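Local coordinates for protein BIM1 (Saccharomyces cerevisiae, PDB 2QJX), which binds microtubules and associates with their plus ends, the part described here being its calponin-homology domain, at residues T17-L22 with C40-S45. Residues are numbered along the deposited sequence; the frame is centred on the assembly and turned at random.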
ATOM      1  N   THR A  17      -1.267   7.162  11.581  1.00 19.83           N
ATOM      2  CA  THR A  17      -2.562   7.083  12.237  1.00 20.34           C
ATOM      3  C   THR A  17      -3.656   6.921  11.182  1.00 18.48           C
ATOM      4  O   THR A  17      -4.575   6.120  11.348  1.00 17.17           O
ATOM      5  CB  THR A  17      -2.820   8.340  13.094  1.00 22.99           C
ATOM      6  OG1 THR A  17      -1.908   8.346  14.204  1.00 24.08           O
ATOM      7  CG2 THR A  17      -4.252   8.355  13.618  1.00 25.37           C
ATOM      8  N   TRP A  18      -3.539   7.672  10.091  1.00 17.72           N
ATOM      9  CA  TRP A  18      -4.512   7.595   9.001  1.00 16.84           C
ATOM     10  C   TRP A  18      -4.515   6.198   8.399  1.00 14.93           C
ATOM     11  O   TRP A  18      -5.566   5.590   8.240  1.00 15.08           O
ATOM     12  CB  TRP A  18      -4.167   8.599   7.898  1.00 17.69           C
ATOM     13  CG  TRP A  18      -4.961   8.393   6.628  1.00 18.50           C
ATOM     14  CD1 TRP A  18      -6.273   8.720   6.413  1.00 19.14           C
ATOM     15  CD2 TRP A  18      -4.492   7.801   5.410  1.00 17.14           C
ATOM     16  NE1 TRP A  18      -6.645   8.370   5.136  1.00 19.68           N
ATOM     17  CE2 TRP A  18      -5.573   7.803   4.499  1.00 20.36           C
ATOM     18  CE3 TRP A  18      -3.262   7.266   4.998  1.00 18.21           C
ATOM     19  CZ2 TRP A  18      -5.461   7.295   3.198  1.00 20.41           C
ATOM     20  CZ3 TRP A  18      -3.152   6.759   3.706  1.00 20.73           C
ATOM     21  CH2 TRP A  18      -4.249   6.779   2.821  1.00 20.25           C
ATOM     22  N   LEU A  19      -3.327   5.700   8.062  1.00 14.42           N
ATOM     23  CA  LEU A  19      -3.187   4.376   7.461  1.00 13.91           C
ATOM     24  C   LEU A  19      -3.696   3.256   8.360  1.00 14.60           C
ATOM     25  O   LEU A  19      -4.388   2.343   7.901  1.00 13.20           O
ATOM     26  CB  LEU A  19      -1.718   4.113   7.115  1.00 15.07           C
ATOM     27  CG  LEU A  19      -1.409   2.780   6.432  1.00 15.24           C
ATOM     28  CD1 LEU A  19      -2.041   2.763   5.053  1.00 17.22           C
ATOM     29  CD2 LEU A  19       0.103   2.597   6.332  1.00 18.16           C
ATOM     30  N   ASN A  20      -3.341   3.312   9.639  1.00 13.99           N
ATOM     31  CA  ASN A  20      -3.766   2.279  10.572  1.00 14.37           C
ATOM     32  C   ASN A  20      -5.279   2.210  10.699  1.00 14.27           C
ATOM     33  O   ASN A  20      -5.841   1.125  10.805  1.00 14.65           O
ATOM     34  CB  ASN A  20      -3.138   2.497  11.956  1.00 14.83           C
ATOM     35  CG  ASN A  20      -1.676   2.087  12.007  1.00 14.52           C
ATOM     36  OD1 ASN A  20      -1.228   1.230  11.240  1.00 11.94           O
ATOM     37  ND2 ASN A  20      -0.926   2.685  12.928  1.00 15.91           N
ATOM     38  N   GLY A  21      -5.935   3.365  10.689  1.00 14.60           N
ATOM     39  CA  GLY A  21      -7.382   3.379  10.797  1.00 14.48           C
ATOM     40  C   GLY A  21      -8.025   2.911   9.503  1.00 14.90           C
ATOM     41  O   GLY A  21      -9.000   2.160   9.515  1.00 14.41           O
ATOM     42  N   LEU A  22      -7.460   3.347   8.382  1.00 14.75           N
ATOM     43  CA  LEU A  22      -7.972   2.993   7.064  1.00 14.65           C
ATOM     44  C   LEU A  22      -7.947   1.496   6.794  1.00 14.36           C
ATOM     45  O   LEU A  22      -8.933   0.929   6.329  1.00 15.31           O
ATOM     46  CB  LEU A  22      -7.154   3.699   5.977  1.00 15.15           C
ATOM     47  CG  LEU A  22      -7.556   3.406   4.527  1.00 18.40           C
ATOM     48  CD1 LEU A  22      -8.900   4.050   4.223  1.00 19.79           C
ATOM     49  CD2 LEU A  22      -6.496   3.939   3.581  1.00 18.32           C
ATOM     50  N   CYS A  40      -0.364  -1.865  -1.754  1.00 12.35           N
ATOM     51  CA  CYS A  40      -1.263  -2.649  -2.590  1.00 12.69           C
ATOM     52  C   CYS A  40      -2.697  -2.512  -2.113  1.00 12.78           C
ATOM     53  O   CYS A  40      -3.599  -2.292  -2.916  1.00 12.70           O
ATOM     54  CB  CYS A  40      -0.891  -4.135  -2.556  1.00 11.31           C
ATOM     55  SG  CYS A  40       0.537  -4.580  -3.555  1.00 12.72           S
ATOM     56  N   GLN A  41      -2.917  -2.660  -0.808  1.00 11.31           N
ATOM     57  CA  GLN A  41      -4.280  -2.573  -0.305  1.00 12.22           C
ATOM     58  C   GLN A  41      -4.883  -1.181  -0.371  1.00 13.89           C
ATOM     59  O   GLN A  41      -6.103  -1.044  -0.455  1.00 14.94           O
ATOM     60  CB  GLN A  41      -4.399  -3.131   1.115  1.00 11.92           C
ATOM     61  CG  GLN A  41      -5.857  -3.152   1.576  1.00 11.70           C
ATOM     62  CD  GLN A  41      -6.144  -4.176   2.641  1.00 11.94           C
ATOM     63  OE1 GLN A  41      -5.334  -4.399   3.540  1.00 11.10           O
ATOM     64  NE2 GLN A  41      -7.316  -4.797   2.560  1.00 11.00           N
ATOM     65  N   ILE A  42      -4.057  -0.141  -0.322  1.00 13.30           N
ATOM     66  CA  ILE A  42      -4.616   1.200  -0.447  1.00 14.48           C
ATOM     67  C   ILE A  42      -5.197   1.265  -1.859  1.00 13.97           C
ATOM     68  O   ILE A  42      -6.301   1.772  -2.074  1.00 13.22           O
ATOM     69  CB  ILE A  42      -3.550   2.299  -0.292  1.00 15.33           C
ATOM     70  CG1 ILE A  42      -3.091   2.368   1.165  1.00 15.53           C
ATOM     71  CG2 ILE A  42      -4.126   3.649  -0.712  1.00 16.62           C
ATOM     72  CD1 ILE A  42      -2.058   3.439   1.424  1.00 16.34           C
HETATM   73  N   MSE A  43      -4.453   0.737  -2.825  1.00 14.79           N
HETATM   74  CA  MSE A  43      -4.934   0.735  -4.201  1.00 14.08           C
HETATM   75  C   MSE A  43      -6.174  -0.153  -4.329  1.00 13.92           C
HETATM   76  O   MSE A  43      -7.063   0.126  -5.137  1.00 15.22           O
HETATM   77  CB  MSE A  43      -3.835   0.261  -5.153  1.00 14.77           C
HETATM   78  CG  MSE A  43      -2.644   1.220  -5.247  1.00 15.10           C
HETATM   79 SE   MSE A  43      -3.097   3.006  -5.882  1.00 22.78          SE
HETATM   80  CE  MSE A  43      -2.915   2.707  -7.782  1.00 21.35           C
ATOM     81  N   ASP A  44      -6.250  -1.218  -3.535  1.00 13.26           N
ATOM     82  CA  ASP A  44      -7.426  -2.088  -3.596  1.00 12.94           C
ATOM     83  C   ASP A  44      -8.652  -1.342  -3.075  1.00 13.64           C
ATOM     84  O   ASP A  44      -9.749  -1.493  -3.613  1.00 15.90           O
ATOM     85  CB  ASP A  44      -7.220  -3.373  -2.777  1.00 13.29           C
ATOM     86  CG  ASP A  44      -8.333  -4.399  -3.002  1.00 15.81           C
ATOM     87  OD1 ASP A  44      -8.558  -4.770  -4.172  1.00 14.31           O
ATOM     88  OD2 ASP A  44      -8.980  -4.840  -2.020  1.00 16.65           O
ATOM     89  N   SER A  45      -8.482  -0.528  -2.037  1.00 13.90           N
ATOM     90  CA  SER A  45      -9.624   0.214  -1.497  1.00 15.06           C
ATOM     91  C   SER A  45     -10.200   1.166  -2.553  1.00 14.87           C
ATOM     92  O   SER A  45     -11.400   1.456  -2.559  1.00 13.76           O
ATOM     93  CB  SER A  45      -9.217   1.012  -0.251  1.00 12.73           C
ATOM     94  OG  SER A  45      -8.334   2.072  -0.574  1.00 15.69           O
TER
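I42, the residue of 40-45 that W18, L19 and L22 all meet, has its carbonyl O held by the hydroxyl of S45: OG of S45 donates to O of I42 at 2.5 Å, a short bond made within one helix turn, with a C=O...OG angle of 131°. Between the two segments themselves the contact is apolar. CD1 of I42 packs against CD1 of L19 at 3.7 Å, the two side chains running at about a right angle, and CG1 of I42 is 4.0 Å from that same L19 CD1. CG1 of I42 lies anti to its carbonyl carbon and CD1 anti to CA (chi2 -179°); together these bring the methyl to L19. CZ3 of W18 meets this methyl at 4.2 Å, at a slant to the ring. L22 adds a looser touch, its CD2 being 4.5 Å from I42 CG1; the same CD2 lies over one face of the W18 indole, 3.4 Å above the plane and offset toward the rim. The local axes approach to 11.7 Å, at 62°, and of the roughly 150 Å² buried in total I42 supplies the largest part. In the calponin-homology fold this joins helix 12-23 to helix 37-47. Helix 95-112 contributes side chains to both: K106 makes a cation-pi contact with W18, W109 meets L22, S45 and, edge-to-face, W18, and L102 touches I42 of helix 37-47.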